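Local coordinates for putative nitrate transport protein (Thermoplasma volcanium, PDB 3MST), which is of unknown function, named a putative nitrate transport protein, and probably binds a small solute in a cleft between two alpha/beta domains, at residues 64-69 / 235-240; 74-79 / 160-165; 30-35 / 210-215; 90-95 / 110-115. All blocks are in the same frame, centred on the assembly; numbering follows the deposited sequence. Where two conformers were deposited one is given.

Interaction 1: residues 64-69 / 235-240; sequences NMPKYG and PELNDI
Ile240 pushes its CD1 methyl against the backbone of 64-69, 3.6 Å from Met65 O and 3.9 Å from Pro66 CA. With CG1 beside the backbone N (chi1 -65°) and a second bend at chi2, the branched chain reaches this turn of the loop instead of running past it. Beside it Leu237 CD2 meets Met65 CB at 4.1 Å, and Pro66 CG comes within 3.7 Å of Leu237 N. Met65, Leu237 and Ile240 form the buried part, with Pro66 at its border; Ile72 of strand 71-77 touches both Met65 and Ile240. Here the C-terminal tail, wound into a 3-10 turn at 235-239 with i to i+3 bonds such as Ile240 N to Leu237 O, packs on the loop joining strands 57-61 and 71-77. Were Ile240 an alanine, the loss of CG1 and CD1 would probably open a gap against Met65 O and the Pro66 ring. The other side faces solvent: Pro66 CB still meets Glu236 CB at 3.7 Å, but Glu236 is exposed, as suits a charged residue at the surface. Gly69, at a positive phi that favours glycine, merely brushes Ile240 CD1.

Interaction 2: residues 74-79 / 160-165; sequences AGVRID and CAMAST
Cys160 O is held from strand 71-77 by two neighbouring donors: Val76 N gives a strong bond of 2.8 Å, and the CA of Gly75 adds a CA-H...O contact at 3.3 Å. The amide approaches from above the carbonyl plane, 49° out of it, yet its N-H points at the oxygen at 163°. In return Cys160 N reaches Val76 O, a longer 3.3 Å link that lies in the carbonyl plane, and further along Met162 N binds Ala74 O at 2.9 Å. Val76-Cys160 and Ala74-Met162 are thus hydrogen-bonded antiparallel pairs; between them Gly75-Ala161 is a non-hydrogen-bonded pair, with the short CA-CA distance of that kind, 4.3 Å. These are neighbouring interior strands of a six-stranded mixed sheet, 71-77 lying between 160-164 and the edge strand 215-217. Ala74, Val76, Cys160 and Met162 share one face. The selenomethionine at Met162, extended beyond CG (chi2 -169°), runs across toward strand 71-77, laying SE beside Ala74 CB and its CE methyl 3.8 Å from Val76 CG2. Tyr175 of helix 169-184 touches Val76 and Met162. Past the strand, Ile78 CD1 packs against the thiol, 4.0 Å from Cys160 SG. These backbone polar groups are paired within the sheet, Ala74, Val76 and Met162 offer the helix apolar surface, and the sulfur lies against Ile78, consistent with a contact whose touching residues are all buried.

Interaction 3: residues 30-35 / 210-215; sequences VSFPLL and GIYGHE
Phe32 turns its ring edge toward the face of Tyr212, an offset edge-to-face pair with centroids 5.6 Å apart and planes at 75°; Tyr212 CE2 lies in the plane of the Phe32 ring, 3.7 Å from Phe32 CE2. The second flat group, His214, carries Pro33 over one face: Pro33 CG stands 3.9 Å from the ring centroid, 22° off the normal, in a CH-pi contact displaced toward the CD2 rim. The two pairs join residues of helix 32-36 to the loop leading from helix 202-208 into edge strand 215-217, in an alpha/beta domain whose strand order is consistent with the type II periplasmic binding protein fold. Aromatic and proline side chains suit the site because they fill it with broad, rigid surfaces. CG of His214 beside its backbone N (chi1 -65°) swings the imidazole out to the proline, while NE2 is satisfied by the carbonyl oxygen of Pro29, just before the helix. A leucine in place of His214 would probably leave Pro29 O without this donor and deprive Pro33 of its flat platform. Met205 of helix 202-208 touches both Phe32 and Tyr212, and Tyr175 and Ile179 of helix 169-184 touch both Pro33 and His214. At the far end of the tyrosine, Tyr212 OH lies near the Phe32 plane, 3.5 Å from Phe32 CE2.

Interaction 4: residues 90-95 / 110-115; sequences GRIYTL and YYDKAQ. With EDO (1,2-ethanediol), chain J; EDO (1,2-ethanediol), chain K.
Gly90 to Ile92 run parallel to the chain at Gln115, which bonds on both sides of Arg91: Gln115 N gives to Gly90 O and Ile92 N gives to Gln115 O, each at 2.9 Å and nearly straight, with N-H...O angles of 169° and 164°. Between them the CA of Arg91 contributes a CA-H...O contact to Gln115 O. Gly90 has a positive phi at which a side chain would strike the preceding carbonyl, so glycine is called for. Lys113, also at positive phi, breaks the helix and turns the chain into its strand, and a water bridges Gly90 N and Asp112 O at the opening of the pair. Ile92 supplies the apolar contact: CG1 lies 3.8 Å from Ala114 CB, and CD1 reaches Asp112 OD2, the two side chains crossing at about a right angle. The small alanine methyl fits between Ile92 CG1 and the Gly90 carbonyl, with Ala114 CB 3.7 Å from Gly90 O. Asp112 has its main polar partner elsewhere, a salt bridge from OD1 to Arg149. On the face shared by Arg91 and Gln115, Arg91, extended from CG to NE (chi2 -175°), gives NE to an ethanediol O1 at 2.9 Å in the guanidinium plane and NH1 to Tyr93 OH; a second ethanediol is weakly bonded to Gln115 OE1. Both diols are probably crystallisation additives. The contact joins three parts of one beta-alpha-beta unit: strand 91-94, the end of helix 100-112 and strand 115-118, the outermost of its sheet. Ile92 touches Ala105 and Leu108 of that helix and Leu135 of strand 133-137.

How the interactions relate
Interactions 1, 2 and 3 lie in the domain built on the six-stranded sheet, and interaction 4 in the other, on a five-stranded sheet, its centre 25 to 27 Å from theirs. Interaction 2 is the middle one: Met65 SE packs on Ala163 CB (3.6 Å) toward interaction 1, and Asp79 N probably bonds Tyr212 O (2.8 Å) toward interaction 3. Along the chain, 90-95 and 110-115 fall between 74-79 and 160-165, so the second domain is an insertion; 30-35 and 64-69 precede it, and 210-215 and 235-240 follow. Residues from both ends therefore complete the first domain, an arrangement consistent with two-lobed solute-binding proteins, which this protein probably resembles.

Interaction 1: residues 64-69 / 235-240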
loop_
_atom_site.group_PDB
_atom_site.type_symbol
_atom_site.label_atom_id
_atom_site.label_comp_id
_atom_site.label_asym_id
_atom_site.label_seq_id
_atom_site.Cartn_x
_atom_site.Cartn_y
_atom_site.Cartn_z
ATOM N N ASN A 64 8.020 -1.721 4.548
ATOM C CA ASN A 64 9.214 -0.929 4.293
ATOM C C ASN A 64 9.594 0.002 5.408
ATOM O O ASN A 64 10.614 0.654 5.332
ATOM C CB ASN A 64 9.065 -0.116 3.006
ATOM C CG ASN A 64 9.221 -0.962 1.771
ATOM O OD1 ASN A 64 9.769 -2.072 1.816
ATOM N ND2 ASN A 64 8.797 -0.434 0.638
HETATM N N MSE A 65 8.812 0.081 6.451
HETATM C CA MSE A 65 9.086 1.039 7.526
HETATM C C MSE A 65 10.467 0.875 8.174
HETATM O O MSE A 65 11.005 1.866 8.588
HETATM C CB MSE A 65 7.986 1.022 8.580
HETATM C CG MSE A 65 6.680 1.583 8.104
HETATM SE SE MSE A 65 6.761 3.511 7.844
HETATM C CE MSE A 65 6.450 3.321 6.019
ATOM N N PRO A 66 11.023 -0.347 8.277
ATOM C CA PRO A 66 12.353 -0.457 8.911
ATOM C C PRO A 66 13.451 0.296 8.157
ATOM O O PRO A 66 14.471 0.636 8.772
ATOM C CB PRO A 66 12.606 -1.982 8.914
ATOM C CG PRO A 66 11.207 -2.582 9.042
ATOM C CD PRO A 66 10.425 -1.685 8.086
ATOM N N LYS A 67 13.262 0.564 6.866
ATOM C CA LYS A 67 14.217 1.344 6.081
ATOM C C LYS A 67 14.350 2.795 6.524
ATOM O O LYS A 67 15.387 3.423 6.326
ATOM C CB LYS A 67 13.801 1.338 4.585
ATOM C CG LYS A 67 13.774 -0.071 3.970
ATOM C CD LYS A 67 13.302 -0.182 2.529
ATOM C CE LYS A 67 13.254 -1.702 2.169
ATOM N NZ LYS A 67 12.775 -2.059 0.813
ATOM N N TYR A 68 13.317 3.361 7.117
ATOM C CA TYR A 68 13.260 4.806 7.307
ATOM C C TYR A 68 13.607 5.236 8.734
ATOM O O TYR A 68 13.949 6.371 8.947
ATOM C CB TYR A 68 11.879 5.345 6.909
ATOM C CG TYR A 68 11.496 4.919 5.518
ATOM C CD1 TYR A 68 12.235 5.313 4.423
ATOM C CD2 TYR A 68 10.398 4.103 5.292
ATOM C CE1 TYR A 68 11.909 4.894 3.162
ATOM C CE2 TYR A 68 10.069 3.662 4.023
ATOM C CZ TYR A 68 10.808 4.081 2.972
ATOM O OH TYR A 68 10.480 3.673 1.701
ATOM N N GLY A 69 13.471 4.351 9.718
ATOM C CA GLY A 69 13.811 4.698 11.097
ATOM C C GLY A 69 12.936 5.758 11.730
ATOM O O GLY A 69 13.372 6.451 12.672
ATOM N N PRO A 235 11.068 -9.136 10.278
ATOM C CA PRO A 235 11.263 -9.113 11.727
ATOM C C PRO A 235 11.721 -7.764 12.290
ATOM O O PRO A 235 11.369 -7.429 13.451
ATOM C CB PRO A 235 12.315 -10.207 11.949
ATOM C CG PRO A 235 12.240 -11.092 10.812
ATOM C CD PRO A 235 11.692 -10.316 9.651
ATOM N N GLU A 236 12.467 -7.022 11.466
ATOM C CA GLU A 236 12.944 -5.678 11.789
ATOM C C GLU A 236 11.814 -4.701 12.167
ATOM O O GLU A 236 12.061 -3.665 12.797
ATOM C CB GLU A 236 13.753 -5.125 10.595
ATOM C CG GLU A 236 14.965 -5.979 10.173
ATOM C CD GLU A 236 14.628 -7.100 9.172
ATOM O OE1 GLU A 236 13.442 -7.424 8.904
ATOM O OE2 GLU A 236 15.593 -7.675 8.638
ATOM N N LEU A 237 10.580 -5.032 11.792
ATOM C CA LEU A 237 9.422 -4.219 12.105
ATOM C C LEU A 237 9.167 -4.033 13.586
ATOM O O LEU A 237 8.576 -3.044 13.971
ATOM C CB LEU A 237 8.132 -4.771 11.511
ATOM C CG LEU A 237 7.579 -3.986 10.395
ATOM C CD1 LEU A 237 6.354 -4.746 9.874
ATOM C CD2 LEU A 237 7.292 -2.498 10.631
ATOM N N ASN A 238 9.536 -5.030 14.385
ATOM C CA ASN A 238 9.237 -5.002 15.803
ATOM C C ASN A 238 9.929 -3.861 16.493
ATOM O O ASN A 238 9.525 -3.461 17.607
ATOM C CB ASN A 238 9.657 -6.298 16.490
ATOM C CG ASN A 238 8.659 -7.398 16.290
ATOM O OD1 ASN A 238 9.057 -8.535 16.010
ATOM N ND2 ASN A 238 7.344 -7.081 16.425
ATOM N N ASP A 239 10.996 -3.375 15.877
ATOM C CA ASP A 239 11.748 -2.249 16.412
ATOM C C ASP A 239 11.245 -0.866 15.982
ATOM O O ASP A 239 11.816 0.146 16.361
ATOM C CB ASP A 239 13.195 -2.401 15.996
ATOM C CG ASP A 239 13.779 -3.723 16.432
ATOM O OD1 ASP A 239 13.487 -4.144 17.585
ATOM O OD2 ASP A 239 14.502 -4.342 15.605
ATOM N N ILE A 240 10.180 -0.820 15.209
ATOM C CA ILE A 240 9.577 0.465 14.813
ATOM C C ILE A 240 8.513 0.857 15.835
ATOM O O ILE A 240 7.617 0.108 16.146
ATOM C CB ILE A 240 9.021 0.394 13.366
ATOM C CG1 ILE A 240 10.129 0.180 12.316
ATOM C CG2 ILE A 240 8.228 1.660 13.021
ATOM C CD1 ILE A 240 11.102 1.364 12.143
#

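Interaction 2: residues 74-79 / 160-165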
loop_
_atom_site.group_PDB
_atom_site.type_symbol
_atom_site.label_atom_id
_atom_site.label_comp_id
_atom_site.label_asym_id
_atom_site.label_seq_id
_atom_site.Cartn_x
_atom_site.Cartn_y
_atom_site.Cartn_z
ATOM N N ALA A 74 0.080 6.818 11.710
ATOM C CA ALA A 74 -1.205 6.540 11.119
ATOM C C ALA A 74 -1.010 5.371 10.165
ATOM O O ALA A 74 0.106 5.039 9.751
ATOM C CB ALA A 74 -1.725 7.773 10.368
ATOM N N GLY A 75 -2.123 4.696 9.923
ATOM C CA GLY A 75 -2.159 3.560 8.999
ATOM C C GLY A 75 -3.192 3.806 7.918
ATOM O O GLY A 75 -4.101 4.628 8.078
ATOM N N VAL A 76 -3.039 3.072 6.812
ATOM C CA VAL A 76 -4.032 3.139 5.729
ATOM C C VAL A 76 -4.403 1.705 5.336
ATOM O O VAL A 76 -3.460 0.921 5.025
ATOM C CB VAL A 76 -3.602 3.959 4.484
ATOM C CG1 VAL A 76 -4.856 4.265 3.609
ATOM C CG2 VAL A 76 -2.883 5.255 4.910
ATOM N N ARG A 77 -5.704 1.386 5.327
ATOM C CA ARG A 77 -6.189 0.171 4.692
ATOM C C ARG A 77 -6.457 0.496 3.216
ATOM O O ARG A 77 -7.147 1.496 2.903
ATOM C CB ARG A 77 -7.473 -0.315 5.367
ATOM C CG ARG A 77 -7.280 -0.925 6.746
ATOM C CD ARG A 77 -8.599 -1.359 7.295
ATOM N NE ARG A 77 -8.501 -2.150 8.520
ATOM C CZ ARG A 77 -8.473 -1.656 9.739
ATOM N NH1 ARG A 77 -8.456 -0.349 9.948
ATOM N NH2 ARG A 77 -8.442 -2.503 10.770
ATOM N N ILE A 78 -5.949 -0.331 2.312
ATOM C CA ILE A 78 -6.151 -0.153 0.874
ATOM C C ILE A 78 -6.303 -1.536 0.252
ATOM O O ILE A 78 -5.488 -2.400 0.499
ATOM C CB ILE A 78 -4.949 0.575 0.235
ATOM C CG1 ILE A 78 -4.490 1.780 1.051
ATOM C CG2 ILE A 78 -5.316 1.012 -1.203
ATOM C CD1 ILE A 78 -3.214 2.428 0.535
ATOM N N ASP A 79 -7.360 -1.763 -0.531
ATOM C CA ASP A 79 -7.577 -3.081 -1.119
ATOM C C ASP A 79 -6.914 -3.106 -2.482
ATOM O O ASP A 79 -7.479 -2.638 -3.465
ATOM C CB ASP A 79 -9.060 -3.368 -1.208
ATOM C CG ASP A 79 -9.371 -4.834 -1.474
ATOM O OD1 ASP A 79 -8.456 -5.667 -1.400
ATOM O OD2 ASP A 79 -10.556 -5.115 -1.732
ATOM N N CYS A 160 -0.410 -0.261 5.043
ATOM C CA CYS A 160 0.388 0.900 4.718
ATOM C C CYS A 160 0.391 1.837 5.903
ATOM O O CYS A 160 -0.502 1.802 6.753
ATOM C CB CYS A 160 -0.148 1.574 3.473
ATOM S SG CYS A 160 0.004 0.562 1.982
ATOM N N ALA A 161 1.442 2.646 5.985
ATOM C CA ALA A 161 1.671 3.469 7.145
ATOM C C ALA A 161 2.205 4.829 6.795
ATOM O O ALA A 161 2.807 5.016 5.724
ATOM C CB ALA A 161 2.667 2.749 8.095
HETATM N N MSE A 162 2.013 5.772 7.716
HETATM C CA MSE A 162 2.603 7.115 7.647
HETATM C C MSE A 162 3.523 7.226 8.864
HETATM O O MSE A 162 3.129 6.854 9.952
HETATM C CB MSE A 162 1.504 8.209 7.741
HETATM C CG MSE A 162 0.255 7.938 6.915
HETATM SE SE MSE A 162 -0.789 9.582 6.919
HETATM C CE MSE A 162 -2.384 8.777 6.152
ATOM N N ALA A 163 4.724 7.722 8.671
ATOM C CA ALA A 163 5.734 7.792 9.749
ATOM C C ALA A 163 6.482 9.098 9.721
ATOM O O ALA A 163 6.716 9.679 8.638
ATOM C CB ALA A 163 6.720 6.610 9.644
ATOM N N SER A 164 6.831 9.571 10.903
ATOM C CA SER A 164 7.655 10.787 11.056
ATOM C C SER A 164 8.216 10.790 12.474
ATOM O O SER A 164 8.303 9.737 13.117
ATOM C CB SER A 164 6.777 11.989 10.825
ATOM O OG SER A 164 7.538 13.200 10.777
ATOM N N THR A 165 8.624 11.965 12.966
ATOM C CA THR A 165 9.129 12.077 14.344
ATOM C C THR A 165 8.020 12.409 15.342
ATOM O O THR A 165 8.223 12.302 16.545
ATOM C CB THR A 165 10.230 13.132 14.398
ATOM O OG1 THR A 165 9.682 14.324 13.857
ATOM C CG2 THR A 165 11.487 12.712 13.580
#

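Interaction 3: residues 30-35 / 210-215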
loop_
_atom_site.group_PDB
_atom_site.type_symbol
_atom_site.label_atom_id
_atom_site.label_comp_id
_atom_site.label_asym_id
_atom_site.label_seq_id
_atom_site.Cartn_x
_atom_site.Cartn_y
_atom_site.Cartn_z
ATOM N N VAL A 30 -0.654 3.764 -1.899
ATOM C CA VAL A 30 -0.635 4.610 -0.701
ATOM C C VAL A 30 -0.450 6.085 -1.047
ATOM O O VAL A 30 -0.913 6.942 -0.326
ATOM C CB VAL A 30 0.447 4.164 0.324
ATOM C CG1 VAL A 30 1.877 4.474 -0.200
ATOM C CG2 VAL A 30 0.223 4.830 1.685
ATOM N N SER A 31 0.234 6.388 -2.163
ATOM C CA SER A 31 0.448 7.771 -2.574
ATOM C C SER A 31 -0.734 8.458 -3.224
ATOM O O SER A 31 -0.733 9.688 -3.320
ATOM C CB SER A 31 1.618 7.852 -3.548
ATOM O OG SER A 31 1.314 7.299 -4.813
ATOM N N PHE A 32 -1.707 7.690 -3.709
ATOM C CA PHE A 32 -2.648 8.242 -4.667
ATOM C C PHE A 32 -3.465 9.398 -4.093
ATOM O O PHE A 32 -3.688 10.374 -4.828
ATOM C CB PHE A 32 -3.542 7.169 -5.246
ATOM C CG PHE A 32 -2.809 6.117 -6.094
ATOM C CD1 PHE A 32 -1.466 6.225 -6.424
ATOM C CD2 PHE A 32 -3.544 5.038 -6.517
ATOM C CE1 PHE A 32 -0.868 5.207 -7.214
ATOM C CE2 PHE A 32 -2.989 4.024 -7.285
ATOM C CZ PHE A 32 -1.643 4.107 -7.617
ATOM N N PRO A 33 -3.923 9.353 -2.832
ATOM C CA PRO A 33 -4.688 10.479 -2.311
ATOM C C PRO A 33 -3.901 11.776 -2.306
ATOM O O PRO A 33 -4.531 12.861 -2.458
ATOM C CB PRO A 33 -5.077 10.025 -0.895
ATOM C CG PRO A 33 -5.183 8.508 -1.053
ATOM C CD PRO A 33 -3.947 8.223 -1.899
ATOM N N LEU A 34 -2.581 11.744 -2.148
ATOM C CA LEU A 34 -1.784 12.986 -2.182
ATOM C C LEU A 34 -1.438 13.372 -3.617
ATOM O O LEU A 34 -1.389 14.580 -3.930
ATOM C CB LEU A 34 -0.547 12.883 -1.298
ATOM C CG LEU A 34 -0.931 12.693 0.192
ATOM C CD1 LEU A 34 0.361 12.552 1.059
ATOM C CD2 LEU A 34 -1.844 13.806 0.736
ATOM N N LEU A 35 -1.280 12.418 -4.546
ATOM C CA LEU A 35 -1.024 12.747 -5.936
ATOM C C LEU A 35 -2.152 13.553 -6.503
ATOM O O LEU A 35 -1.925 14.499 -7.246
ATOM C CB LEU A 35 -0.844 11.502 -6.824
ATOM C CG LEU A 35 0.393 10.640 -6.552
ATOM C CD1 LEU A 35 0.443 9.521 -7.571
ATOM C CD2 LEU A 35 1.724 11.451 -6.619
ATOM N N GLY A 210 -11.686 2.261 -8.273
ATOM C CA GLY A 210 -12.746 2.149 -7.275
ATOM C C GLY A 210 -12.608 1.038 -6.252
ATOM O O GLY A 210 -13.329 0.983 -5.252
ATOM N N ILE A 211 -11.697 0.096 -6.528
ATOM C CA ILE A 211 -11.513 -1.047 -5.633
ATOM C C ILE A 211 -10.744 -0.641 -4.380
ATOM O O ILE A 211 -10.923 -1.217 -3.327
ATOM C CB ILE A 211 -10.810 -2.232 -6.346
ATOM C CG1 ILE A 211 -11.569 -2.648 -7.629
ATOM C CG2 ILE A 211 -10.636 -3.420 -5.378
ATOM C CD1 ILE A 211 -10.797 -3.615 -8.532
ATOM N N TYR A 212 -9.828 0.305 -4.491
ATOM C CA TYR A 212 -8.905 0.583 -3.377
ATOM C C TYR A 212 -9.570 0.863 -2.062
ATOM O O TYR A 212 -9.178 0.329 -1.027
ATOM C CB TYR A 212 -7.989 1.741 -3.749
ATOM C CG TYR A 212 -7.009 1.474 -4.880
ATOM C CD1 TYR A 212 -6.115 0.410 -4.839
ATOM C CD2 TYR A 212 -7.001 2.307 -5.991
ATOM C CE1 TYR A 212 -5.196 0.181 -5.877
ATOM C CE2 TYR A 212 -6.104 2.090 -7.020
ATOM C CZ TYR A 212 -5.180 1.043 -6.968
ATOM O OH TYR A 212 -4.312 0.847 -8.009
ATOM N N GLY A 213 -10.567 1.752 -2.058
ATOM C CA GLY A 213 -11.256 2.038 -0.823
ATOM C C GLY A 213 -10.377 2.492 0.330
ATOM O O GLY A 213 -10.554 2.038 1.454
ATOM N N HIS A 214 -9.423 3.375 0.042
ATOM C CA HIS A 214 -8.509 3.878 1.068
ATOM C C HIS A 214 -9.236 4.307 2.326
ATOM O O HIS A 214 -10.230 5.047 2.253
ATOM C CB HIS A 214 -7.725 5.115 0.589
ATOM C CG HIS A 214 -6.772 4.888 -0.551
ATOM N ND1 HIS A 214 -7.200 4.680 -1.855
ATOM C CD2 HIS A 214 -5.423 4.938 -0.589
ATOM C CE1 HIS A 214 -6.134 4.579 -2.628
ATOM N NE2 HIS A 214 -5.043 4.722 -1.883
ATOM N N GLU A 215 -8.747 3.898 3.480
ATOM C CA GLU A 215 -9.278 4.342 4.761
ATOM C C GLU A 215 -8.152 4.506 5.780
ATOM O O GLU A 215 -7.387 3.569 6.040
ATOM C CB GLU A 215 -10.287 3.339 5.264
ATOM C CG GLU A 215 -10.993 3.748 6.523
ATOM C CD GLU A 215 -11.788 2.607 7.102
ATOM O OE1 GLU A 215 -11.189 1.744 7.816
ATOM O OE2 GLU A 215 -13.020 2.571 6.826
#

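Interaction 4: residues 90-95 / 110-115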
loop_
_atom_site.group_PDB
_atom_site.type_symbol
_atom_site.label_atom_id
_atom_site.label_comp_id
_atom_site.label_asym_id
_atom_site.label_seq_id
_atom_site.Cartn_x
_atom_site.Cartn_y
_atom_site.Cartn_z
ATOM N N GLY A 90 -1.805 -25.784 -2.708
ATOM C CA GLY A 90 -0.453 -25.905 -2.193
ATOM C C GLY A 90 0.620 -24.950 -2.676
ATOM O O GLY A 90 1.760 -24.971 -2.212
ATOM N N ARG A 91 0.255 -24.097 -3.646
ATOM C CA ARG A 91 1.185 -23.059 -4.103
ATOM C C ARG A 91 0.456 -21.735 -4.248
ATOM O O ARG A 91 -0.693 -21.730 -4.699
ATOM C CB ARG A 91 1.770 -23.388 -5.487
ATOM C CG ARG A 91 2.542 -24.649 -5.562
ATOM C CD ARG A 91 3.185 -24.805 -6.940
ATOM N NE ARG A 91 3.769 -26.154 -7.084
ATOM C CZ ARG A 91 4.233 -26.613 -8.239
ATOM N NH1 ARG A 91 4.233 -25.851 -9.306
ATOM N NH2 ARG A 91 4.729 -27.832 -8.331
ATOM N N ILE A 92 1.115 -20.663 -3.825
ATOM C CA ILE A 92 0.675 -19.298 -4.116
ATOM C C ILE A 92 1.797 -18.645 -4.918
ATOM O O ILE A 92 2.891 -18.407 -4.430
ATOM C CB ILE A 92 0.403 -18.439 -2.850
ATOM C CG1 ILE A 92 -0.614 -19.098 -1.935
ATOM C CG2 ILE A 92 -0.045 -17.020 -3.297
ATOM C CD1 ILE A 92 -0.787 -18.386 -0.550
ATOM N N TYR A 93 1.497 -18.384 -6.185
ATOM C CA TYR A 93 2.400 -17.619 -7.050
ATOM C C TYR A 93 2.220 -16.132 -6.761
ATOM O O TYR A 93 1.075 -15.693 -6.545
ATOM C CB TYR A 93 2.066 -17.945 -8.529
ATOM C CG TYR A 93 2.639 -19.282 -8.981
ATOM C CD1 TYR A 93 1.957 -20.455 -8.723
ATOM C CD2 TYR A 93 3.923 -19.361 -9.515
ATOM C CE1 TYR A 93 2.497 -21.679 -9.071
ATOM C CE2 TYR A 93 4.463 -20.586 -9.865
ATOM C CZ TYR A 93 3.730 -21.735 -9.617
ATOM O OH TYR A 93 4.235 -22.975 -9.943
ATOM N N THR A 94 3.309 -15.381 -6.776
ATOM C CA THR A 94 3.209 -13.937 -6.557
ATOM C C THR A 94 4.341 -13.236 -7.276
ATOM O O THR A 94 5.011 -13.839 -8.135
ATOM C CB THR A 94 3.140 -13.645 -5.044
ATOM O OG1 THR A 94 2.687 -12.302 -4.822
ATOM C CG2 THR A 94 4.455 -13.901 -4.348
ATOM N N LEU A 95 4.490 -11.954 -6.993
ATOM C CA LEU A 95 5.478 -11.105 -7.614
ATOM C C LEU A 95 6.858 -11.231 -6.967
ATOM O O LEU A 95 7.089 -12.179 -6.235
ATOM C CB LEU A 95 4.928 -9.685 -7.698
ATOM C CG LEU A 95 3.719 -9.463 -8.605
ATOM C CD1 LEU A 95 3.951 -10.070 -9.980
ATOM C CD2 LEU A 95 2.417 -9.870 -8.018
ATOM N N TYR A 110 0.629 -19.402 5.261
ATOM C CA TYR A 110 0.520 -20.140 6.528
ATOM C C TYR A 110 -0.842 -20.786 6.673
ATOM O O TYR A 110 -0.980 -21.956 7.048
ATOM C CB TYR A 110 0.794 -19.172 7.719
ATOM C CG TYR A 110 0.708 -19.883 9.037
ATOM C CD1 TYR A 110 1.799 -20.627 9.499
ATOM C CD2 TYR A 110 -0.453 -19.878 9.784
ATOM C CE1 TYR A 110 1.712 -21.351 10.719
ATOM C CE2 TYR A 110 -0.564 -20.587 11.003
ATOM C CZ TYR A 110 0.535 -21.328 11.442
ATOM O OH TYR A 110 0.390 -22.038 12.641
ATOM N N TYR A 111 -1.839 -19.988 6.390
ATOM C CA TYR A 111 -3.228 -20.379 6.504
ATOM C C TYR A 111 -3.672 -21.348 5.402
ATOM O O TYR A 111 -4.491 -22.281 5.614
ATOM C CB TYR A 111 -4.142 -19.141 6.521
ATOM C CG TYR A 111 -3.843 -18.301 7.742
ATOM C CD1 TYR A 111 -4.307 -18.663 8.999
ATOM C CD2 TYR A 111 -2.986 -17.228 7.654
ATOM C CE1 TYR A 111 -3.957 -17.967 10.125
ATOM C CE2 TYR A 111 -2.617 -16.512 8.763
ATOM C CZ TYR A 111 -3.082 -16.881 10.016
ATOM O OH TYR A 111 -2.682 -16.171 11.130
ATOM N N ASP A 112 -3.176 -21.120 4.202
ATOM C CA ASP A 112 -3.541 -21.950 3.076
ATOM C C ASP A 112 -2.697 -23.230 2.994
ATOM O O ASP A 112 -2.935 -24.045 2.105
ATOM C CB ASP A 112 -3.434 -21.158 1.763
ATOM C CG ASP A 112 -4.563 -20.159 1.553
ATOM O OD1 ASP A 112 -5.544 -20.163 2.320
ATOM O OD2 ASP A 112 -4.489 -19.356 0.580
ATOM N N LYS A 113 -1.674 -23.377 3.828
ATOM C CA LYS A 113 -0.760 -24.521 3.799
ATOM C C LYS A 113 -0.148 -24.619 2.410
ATOM O O LYS A 113 -0.202 -25.663 1.743
ATOM C CB LYS A 113 -1.491 -25.811 4.213
ATOM C CG LYS A 113 -2.076 -25.735 5.637
ATOM C CD LYS A 113 -2.820 -27.011 6.052
ATOM C CE LYS A 113 -3.336 -26.896 7.498
ATOM N NZ LYS A 113 -4.359 -25.821 7.645
ATOM N N ALA A 114 0.498 -23.514 2.012
ATOM C CA ALA A 114 1.079 -23.386 0.683
ATOM C C ALA A 114 2.535 -22.998 0.733
ATOM O O ALA A 114 3.020 -22.384 1.704
ATOM C CB ALA A 114 0.312 -22.351 -0.101
ATOM N N GLN A 115 3.219 -23.256 -0.375
ATOM C CA GLN A 115 4.505 -22.667 -0.663
ATOM C C GLN A 115 4.338 -21.482 -1.616
ATOM O O GLN A 115 3.506 -21.513 -2.495
ATOM C CB GLN A 115 5.481 -23.671 -1.304
ATOM C CG GLN A 115 5.754 -24.883 -0.439
ATOM C CD GLN A 115 6.386 -24.501 0.870
ATOM O OE1 GLN A 115 7.315 -23.709 0.887
ATOM N NE2 GLN A 115 5.894 -25.084 1.991
HETATM C C1 EDO J . 4.504 -27.250 -4.310
HETATM O O1 EDO J . 3.323 -27.881 -4.790
HETATM C C2 EDO J . 4.394 -27.154 -2.818
HETATM O O2 EDO J . 4.315 -28.514 -2.328
HETATM C C1 EDO K . 5.649 -20.830 2.769
HETATM O O1 EDO K . 6.821 -21.324 3.429
HETATM C C2 EDO K . 6.166 -19.801 1.806
HETATM O O2 EDO K . 6.995 -20.433 0.818
HETATM O O HOH W 1 -2.751 -24.347 -0.589
#